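Local structure of iron-sulfur cluster assembly protein CyaY (Psychromonas ingrahamii, 4HS5) at residues D11-K16 with D83-F88; K20-E23 with D29-Q32; T38-F41 with T45-I48. The protein probably binds ferrous and ferric iron and takes part in iron-sulfur cluster assembly, perhaps as a regulator of that process. All blocks are in the same frame, centred on the assembly; numbering follows the deposited sequence.

In the fold
The three contacts sample the alpha-beta sandwich of the frataxin fold, in which helices 3-24 and 85-97 pack on one antiparallel sheet. Contact 1 joins the two helices and brings together parts far apart in sequence; the segments of contacts 2 and 3 both fall between its halves. Contact 2 sets the later part of helix 3-24 against edge strand 28-33. Contact 3 is the hairpin of strands 36-41 and 46-52. Contact 2 lies about 12 Å from contact 1 and 10 Å from contact 3, centre to centre. Contacts 2 and 3 share backbone pairing, and L39 packs on both I21 and Y30, so the two helices and first three strands are tied into one layered unit.

Contact 1 of 3, residues D11-K16 with D83-F88; sequences DQLYQK and DEFLTF
L13 meets helix 85-97 through its two methyls. CD1 does most of the touching, lying 3.8 Å from L86 CD2 and 3.9 Å from F85 CE2, while CD2 sits over one face of the F85 ring, toward its rim. The leucine has CG anti to the backbone N (chi1 180°), which carries both methyls across to the opposing helix. Alongside, the aliphatic part of K16 closes on the other branch of L86: K16 CE and L86 CD1 are 3.5 Å apart, tighter than an ordinary carbon contact. The bend at chi4 (89°), about the CD-CE bond that touches L86, turns NZ out of the line of the chain. Here the two helices of the frataxin alpha-beta sandwich touch each other as well as the sheet, and the F85 ring also touches V58 and L60 of strand 57-61 and meets Y69 edge-to-face. Further out, E84 is the N-cap that fixes the start of helix 85-97. Its carboxylate takes three bonds: OE2 accepts from L86 N from above the carboxylate plane, and OE1 takes T87 N at 2.8 Å on the syn side together with the T87 hydroxyl, OG1, at 2.6 Å.

Contact 2 of 3, residues K20-E23 with D29-Q32; sequences KIEE and DYDQ
Helix 3-24 and edge strand 28-33 follow each other in the chain as the first helix and the first strand of the frataxin alpha-beta sandwich; here the later part of the helix meets the strand through Y30. The phenol reaches across to the helix with its CG between the backbone N and the carbonyl carbon (chi1 57°), a rotamer that brings the ring over to I21 and E22. The polar link is at its far end: Y30 OH donates to E22 OE2 at 2.6 Å, and that oxygen accepts through its anti lone pair, the one turned away from OE1. Carboxylate and ring stand nearly perpendicular, 85° apart, with OE2 at the ring edge and also close to Y30 CE2, at 3.4 Å. E22 reaches this position because its chain folds at chi2 (-66°), although its CB does not point straight at the strand. Nearer the backbone the contact is apolar. I21 CD1 lies 4.0 Å from Y30 CD2, and its CG2 methyl is 4.1 Å from the same ring atom, so both branches of the isoleucine meet the ring at its CD2 corner. A leucine in place of Y30 would probably leave the E22 carboxylate without its phenol partner and free to turn, and would thin the cover over I21. The charged end of the pair lies toward the exposed margin of the contact, whereas I21 is buried. E18, one turn earlier on the helix, also touches Y30. On the sheet side L39 of neighbouring strand 36-41 packs against both I21 and Y30, while D29 and D31 pair through their backbones with E40 and T38 of that strand, placing the tyrosine on the outermost strand, against helix 3-24.

Contact 3 of 3, residues T38-F41 with T45-I48; sequences TLEF and TKLI
L39 and L47 face each other as an antiparallel hydrogen-bonded pair and exchange two backbone bonds: L39 N to L47 O at 2.9 Å, almost straight at 173°, and L47 N to L39 O at the same length. A third bond, F41 N to T45 O at 3.1 Å, closes the beta hairpin next to its turn. The flanking pairs, T38 with I48 and E40 with K46, are non-hydrogen-bonded; beside them CA-H...O contacts add to the ladder, among them K46 CA to L39 O at 3.1 Å. E40 and K46 share one face of the sheet. Both chains run extended past CG, and E40 OE1 lies 3.6 Å from K46 CE but 4.4 Å from K46 NZ, too far for a salt bridge, so attraction between the charges is probably modest. L39 and L47 lie on the other face, where the F41 ring reaches L47: F41 CZ meets L47 CD1 at 3.7 Å, the methyl arriving at the ring edge in its plane. A polar neighbour of the ring edge is T45 OG1, 3.4 Å from F41 CD2 and hydrogen-bonded to N43 in the turn. Q96 of helix 85-97 touches F41, T45 and L47, while strand 28-33 continues the sheet beyond 36-41 and strand 57-61 continues it beyond 46-52.

Contact 1 of 3, residues D11-K16 with D83-F88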
loop_
_atom_site.group_PDB
_atom_site.type_symbol
_atom_site.label_atom_id
_atom_site.label_comp_id
_atom_site.label_asym_id
_atom_site.label_seq_id
_atom_site.Cartn_x
_atom_site.Cartn_y
_atom_site.Cartn_z
ATOM N N ASP A 11 9.607 2.600 4.128
ATOM C CA ASP A 11 9.921 1.343 4.803
ATOM C C ASP A 11 8.923 1.050 5.911
ATOM O O ASP A 11 8.467 -0.087 6.056
ATOM C CB ASP A 11 11.337 1.348 5.390
ATOM C CG ASP A 11 12.414 1.156 4.341
ATOM O OD1 ASP A 11 12.079 0.854 3.181
ATOM O OD2 ASP A 11 13.604 1.298 4.695
ATOM N N GLN A 12 8.605 2.062 6.711
ATOM C CA GLN A 12 7.606 1.905 7.756
ATOM C C GLN A 12 6.272 1.479 7.150
ATOM O O GLN A 12 5.597 0.601 7.677
ATOM C CB GLN A 12 7.460 3.195 8.569
ATOM C CG GLN A 12 8.642 3.430 9.521
ATOM C CD GLN A 12 8.502 4.688 10.337
ATOM O OE1 GLN A 12 7.647 5.532 10.065
ATOM N NE2 GLN A 12 9.361 4.837 11.344
ATOM N N LEU A 13 5.899 2.095 6.035
ATOM C CA LEU A 13 4.666 1.715 5.356
ATOM C C LEU A 13 4.682 0.271 4.885
ATOM O O LEU A 13 3.728 -0.473 5.118
ATOM C CB LEU A 13 4.413 2.639 4.172
ATOM C CG LEU A 13 3.151 2.358 3.352
ATOM C CD1 LEU A 13 1.891 2.443 4.192
ATOM C CD2 LEU A 13 3.097 3.323 2.151
ATOM N N TYR A 14 5.755 -0.130 4.217
ATOM C CA TYR A 14 5.826 -1.477 3.679
ATOM C C TYR A 14 5.789 -2.492 4.806
ATOM O O TYR A 14 5.056 -3.471 4.736
ATOM C CB TYR A 14 7.099 -1.680 2.858
ATOM C CG TYR A 14 7.022 -1.199 1.436
ATOM C CD1 TYR A 14 6.135 -0.204 1.058
ATOM C CD2 TYR A 14 7.834 -1.765 0.457
ATOM C CE1 TYR A 14 6.071 0.233 -0.256
ATOM C CE2 TYR A 14 7.774 -1.337 -0.857
ATOM C CZ TYR A 14 6.886 -0.351 -1.206
ATOM O OH TYR A 14 6.811 0.076 -2.513
ATOM N N GLN A 15 6.547 -2.253 5.864
ATOM C CA GLN A 15 6.510 -3.186 6.985
ATOM C C GLN A 15 5.156 -3.201 7.698
ATOM O O GLN A 15 4.729 -4.257 8.166
ATOM C CB GLN A 15 7.641 -2.910 7.976
ATOM C CG GLN A 15 9.012 -3.193 7.406
ATOM C CD GLN A 15 10.054 -3.410 8.479
ATOM O OE1 GLN A 15 10.127 -2.659 9.452
ATOM N NE2 GLN A 15 10.873 -4.441 8.307
ATOM N N LYS A 16 4.484 -2.051 7.780
ATOM C CA LYS A 16 3.129 -1.979 8.355
ATOM C C LYS A 16 2.171 -2.829 7.523
ATOM O O LYS A 16 1.352 -3.574 8.057
ATOM C CB LYS A 16 2.646 -0.528 8.404
ATOM C CG LYS A 16 1.286 -0.309 9.062
ATOM C CD LYS A 16 1.019 1.192 9.172
ATOM C CE LYS A 16 -0.200 1.504 10.030
ATOM N NZ LYS A 16 0.123 1.661 11.478
ATOM N N ASP A 83 -8.023 10.422 -0.790
ATOM C CA ASP A 83 -8.236 9.229 0.022
ATOM C C ASP A 83 -6.947 8.814 0.722
ATOM O O ASP A 83 -5.847 8.973 0.183
ATOM C CB ASP A 83 -8.756 8.066 -0.821
ATOM C CG ASP A 83 -10.210 8.239 -1.223
ATOM O OD1 ASP A 83 -10.893 9.117 -0.643
ATOM O OD2 ASP A 83 -10.666 7.487 -2.113
ATOM N N GLU A 84 -7.092 8.287 1.929
ATOM C CA GLU A 84 -5.935 7.866 2.679
ATOM C C GLU A 84 -5.557 6.435 2.269
ATOM O O GLU A 84 -6.423 5.586 2.058
ATOM C CB GLU A 84 -6.231 7.992 4.176
ATOM C CG GLU A 84 -5.056 7.708 5.071
ATOM C CD GLU A 84 -4.949 6.258 5.408
ATOM O OE1 GLU A 84 -5.990 5.572 5.413
ATOM O OE2 GLU A 84 -3.827 5.798 5.667
ATOM N N PHE A 85 -4.259 6.202 2.135
ATOM C CA PHE A 85 -3.729 4.965 1.573
ATOM C C PHE A 85 -4.205 3.693 2.271
ATOM O O PHE A 85 -4.648 2.747 1.616
ATOM C CB PHE A 85 -2.197 5.024 1.607
ATOM C CG PHE A 85 -1.522 3.807 1.039
ATOM C CD1 PHE A 85 -1.151 3.763 -0.292
ATOM C CD2 PHE A 85 -1.227 2.722 1.848
ATOM C CE1 PHE A 85 -0.516 2.638 -0.818
ATOM C CE2 PHE A 85 -0.607 1.595 1.328
ATOM C CZ PHE A 85 -0.256 1.553 -0.006
ATOM N N LEU A 86 -4.060 3.636 3.588
ATOM C CA LEU A 86 -4.326 2.383 4.284
ATOM C C LEU A 86 -5.810 2.034 4.298
ATOM O O LEU A 86 -6.183 0.862 4.161
ATOM C CB LEU A 86 -3.746 2.421 5.696
ATOM C CG LEU A 86 -2.218 2.486 5.706
ATOM C CD1 LEU A 86 -1.756 2.676 7.129
ATOM C CD2 LEU A 86 -1.634 1.211 5.097
ATOM N N THR A 87 -6.643 3.065 4.430
ATOM C CA THR A 87 -8.094 2.942 4.309
ATOM C C THR A 87 -8.448 2.420 2.918
ATOM O O THR A 87 -9.238 1.485 2.757
ATOM C CB THR A 87 -8.773 4.312 4.540
ATOM O OG1 THR A 87 -8.470 4.768 5.866
ATOM C CG2 THR A 87 -10.276 4.193 4.393
ATOM N N PHE A 88 -7.826 3.015 1.910
ATOM C CA PHE A 88 -8.112 2.637 0.540
ATOM C C PHE A 88 -7.621 1.219 0.237
ATOM O O PHE A 88 -8.265 0.463 -0.493
ATOM C CB PHE A 88 -7.473 3.651 -0.408
ATOM C CG PHE A 88 -7.850 3.444 -1.845
ATOM C CD1 PHE A 88 -9.049 3.926 -2.340
ATOM C CD2 PHE A 88 -7.000 2.763 -2.694
ATOM C CE1 PHE A 88 -9.392 3.732 -3.668
ATOM C CE2 PHE A 88 -7.332 2.561 -4.021
ATOM C CZ PHE A 88 -8.532 3.056 -4.505
#

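Contact 2 of 3, residues K20-E23 with D29-Q32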
loop_
_atom_site.group_PDB
_atom_site.type_symbol
_atom_site.label_atom_id
_atom_site.label_comp_id
_atom_site.label_asym_id
_atom_site.label_seq_id
_atom_site.Cartn_x
_atom_site.Cartn_y
_atom_site.Cartn_z
ATOM N N LYS A 20 0.444 -6.047 9.183
ATOM C CA LYS A 20 -1.020 -6.044 9.294
ATOM C C LYS A 20 -1.648 -7.229 8.581
ATOM O O LYS A 20 -2.671 -7.744 9.033
ATOM C CB LYS A 20 -1.625 -4.742 8.784
ATOM C CG LYS A 20 -1.396 -3.547 9.694
ATOM C CD LYS A 20 -2.190 -3.670 10.995
ATOM C CE LYS A 20 -1.743 -2.609 11.985
ATOM N NZ LYS A 20 -2.680 -2.458 13.136
ATOM N N ILE A 21 -1.050 -7.649 7.467
ATOM C CA ILE A 21 -1.442 -8.877 6.782
ATOM C C ILE A 21 -1.235 -10.099 7.688
ATOM O O ILE A 21 -2.142 -10.919 7.839
ATOM C CB ILE A 21 -0.678 -9.051 5.445
ATOM C CG1 ILE A 21 -1.227 -8.091 4.385
ATOM C CG2 ILE A 21 -0.796 -10.462 4.926
ATOM C CD1 ILE A 21 -0.360 -7.980 3.169
ATOM N N GLU A 22 -0.059 -10.209 8.310
ATOM C CA GLU A 22 0.255 -11.352 9.170
ATOM C C GLU A 22 -0.686 -11.380 10.358
ATOM O O GLU A 22 -1.112 -12.440 10.817
ATOM C CB GLU A 22 1.706 -11.255 9.671
ATOM C CG GLU A 22 2.773 -11.420 8.599
ATOM C CD GLU A 22 2.817 -12.808 7.983
ATOM O OE1 GLU A 22 2.226 -13.751 8.555
ATOM O OE2 GLU A 22 3.453 -12.971 6.925
ATOM N N GLU A 23 -1.018 -10.194 10.831
ATOM C CA GLU A 23 -1.824 -9.981 12.014
ATOM C C GLU A 23 -3.302 -10.306 11.757
ATOM O O GLU A 23 -3.987 -10.868 12.616
ATOM C CB GLU A 23 -1.660 -8.525 12.385
ATOM C CG GLU A 23 -2.192 -8.103 13.702
ATOM C CD GLU A 23 -2.376 -6.619 13.713
ATOM O OE1 GLU A 23 -3.518 -6.172 13.497
ATOM O OE2 GLU A 23 -1.373 -5.897 13.873
ATOM N N ASP A 29 -0.634 -13.051 -0.107
ATOM C CA ASP A 29 0.805 -13.229 -0.264
ATOM C C ASP A 29 1.436 -11.879 -0.550
ATOM O O ASP A 29 0.841 -11.042 -1.231
ATOM C CB ASP A 29 1.131 -14.222 -1.382
ATOM C CG ASP A 29 0.934 -15.671 -0.955
ATOM O OD1 ASP A 29 0.972 -15.948 0.263
ATOM O OD2 ASP A 29 0.753 -16.531 -1.841
ATOM N N TYR A 30 2.613 -11.647 0.015
ATOM C CA TYR A 30 3.354 -10.429 -0.304
ATOM C C TYR A 30 4.795 -10.721 -0.690
ATOM O O TYR A 30 5.441 -11.601 -0.120
ATOM C CB TYR A 30 3.290 -9.406 0.836
ATOM C CG TYR A 30 3.788 -9.895 2.178
ATOM C CD1 TYR A 30 5.135 -9.858 2.500
ATOM C CD2 TYR A 30 2.895 -10.355 3.141
ATOM C CE1 TYR A 30 5.584 -10.286 3.731
ATOM C CE2 TYR A 30 3.331 -10.791 4.369
ATOM C CZ TYR A 30 4.681 -10.744 4.662
ATOM O OH TYR A 30 5.104 -11.182 5.887
ATOM N N ASP A 31 5.297 -9.991 -1.678
ATOM C CA ASP A 31 6.701 -10.114 -2.034
ATOM C C ASP A 31 7.274 -8.748 -2.381
ATOM O O ASP A 31 6.667 -7.988 -3.150
ATOM C CB ASP A 31 6.885 -11.078 -3.208
ATOM C CG ASP A 31 8.343 -11.281 -3.560
ATOM O OD1 ASP A 31 9.120 -11.658 -2.659
ATOM O OD2 ASP A 31 8.717 -11.038 -4.727
ATOM N N GLN A 32 8.434 -8.424 -1.813
ATOM C CA GLN A 32 9.138 -7.218 -2.220
ATOM C C GLN A 32 10.250 -7.540 -3.212
ATOM O O GLN A 32 11.074 -8.430 -2.984
ATOM C CB GLN A 32 9.694 -6.430 -1.027
ATOM C CG GLN A 32 10.253 -5.064 -1.439
ATOM C CD GLN A 32 10.592 -4.165 -0.261
ATOM O OE1 GLN A 32 10.366 -4.522 0.893
ATOM N NE2 GLN A 32 11.138 -2.988 -0.554
#

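Contact 3 of 3, residues T38-F41 with T45-I48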
loop_
_atom_site.group_PDB
_atom_site.type_symbol
_atom_site.label_atom_id
_atom_site.label_comp_id
_atom_site.label_asym_id
_atom_site.label_seq_id
_atom_site.Cartn_x
_atom_site.Cartn_y
_atom_site.Cartn_z
ATOM N N THR A 38 4.344 -6.460 -4.097
ATOM C CA THR A 38 3.204 -7.058 -4.768
ATOM C C THR A 38 2.389 -7.885 -3.799
ATOM O O THR A 38 2.926 -8.715 -3.070
ATOM C CB THR A 38 3.665 -7.931 -5.935
ATOM O OG1 THR A 38 4.350 -7.106 -6.887
ATOM C CG2 THR A 38 2.476 -8.595 -6.617
ATOM N N LEU A 39 1.083 -7.636 -3.783
ATOM C CA LEU A 39 0.177 -8.428 -2.966
ATOM C C LEU A 39 -0.616 -9.326 -3.901
ATOM O O LEU A 39 -1.160 -8.850 -4.897
ATOM C CB LEU A 39 -0.775 -7.509 -2.207
ATOM C CG LEU A 39 -0.139 -6.390 -1.382
ATOM C CD1 LEU A 39 -1.188 -5.640 -0.598
ATOM C CD2 LEU A 39 0.915 -6.967 -0.454
ATOM N N GLU A 40 -0.678 -10.616 -3.600
ATOM C CA GLU A 40 -1.504 -11.514 -4.402
ATOM C C GLU A 40 -2.551 -12.225 -3.560
ATOM O O GLU A 40 -2.288 -12.661 -2.438
ATOM C CB GLU A 40 -0.662 -12.529 -5.180
ATOM C CG GLU A 40 -1.516 -13.482 -6.025
ATOM C CD GLU A 40 -0.727 -14.209 -7.097
ATOM O OE1 GLU A 40 0.480 -13.924 -7.255
ATOM O OE2 GLU A 40 -1.329 -15.059 -7.794
ATOM N N PHE A 41 -3.742 -12.337 -4.127
ATOM C CA PHE A 41 -4.847 -12.998 -3.469
ATOM C C PHE A 41 -5.034 -14.394 -4.078
ATOM O O PHE A 41 -4.458 -14.709 -5.122
ATOM C CB PHE A 41 -6.090 -12.122 -3.604
ATOM C CG PHE A 41 -5.848 -10.682 -3.209
ATOM C CD1 PHE A 41 -5.610 -10.346 -1.886
ATOM C CD2 PHE A 41 -5.836 -9.674 -4.166
ATOM C CE1 PHE A 41 -5.374 -9.029 -1.513
ATOM C CE2 PHE A 41 -5.606 -8.351 -3.802
ATOM C CZ PHE A 41 -5.367 -8.029 -2.476
ATOM N N THR A 45 -5.668 -12.421 -8.489
ATOM C CA THR A 45 -5.565 -10.978 -8.714
ATOM C C THR A 45 -4.464 -10.399 -7.826
ATOM O O THR A 45 -4.009 -11.039 -6.875
ATOM C CB THR A 45 -6.897 -10.222 -8.490
ATOM O OG1 THR A 45 -7.297 -10.297 -7.116
ATOM C CG2 THR A 45 -7.997 -10.810 -9.375
ATOM N N LYS A 46 -4.034 -9.186 -8.144
ATOM C CA LYS A 46 -2.918 -8.578 -7.430
ATOM C C LYS A 46 -3.143 -7.102 -7.154
ATOM O O LYS A 46 -3.994 -6.456 -7.759
ATOM C CB LYS A 46 -1.630 -8.715 -8.249
ATOM C CG LYS A 46 -1.193 -10.127 -8.562
ATOM C CD LYS A 46 0.009 -10.089 -9.488
ATOM C CE LYS A 46 0.480 -11.483 -9.865
ATOM N NZ LYS A 46 1.723 -11.427 -10.705
ATOM N N LEU A 47 -2.358 -6.568 -6.220
ATOM C CA LEU A 47 -2.213 -5.126 -6.049
ATOM C C LEU A 47 -0.722 -4.861 -6.115
ATOM O O LEU A 47 0.066 -5.623 -5.572
ATOM C CB LEU A 47 -2.752 -4.669 -4.692
ATOM C CG LEU A 47 -4.259 -4.831 -4.473
ATOM C CD1 LEU A 47 -4.681 -4.464 -3.067
ATOM C CD2 LEU A 47 -5.009 -3.994 -5.480
ATOM N N ILE A 48 -0.325 -3.788 -6.785
ATOM C CA ILE A 48 1.090 -3.503 -6.938
ATOM C C ILE A 48 1.391 -2.176 -6.279
ATOM O O ILE A 48 0.800 -1.158 -6.624
ATOM C CB ILE A 48 1.503 -3.415 -8.408
ATOM C CG1 ILE A 48 1.106 -4.688 -9.150
ATOM C CG2 ILE A 48 3.016 -3.203 -8.510
ATOM C CD1 ILE A 48 1.156 -4.539 -10.658
#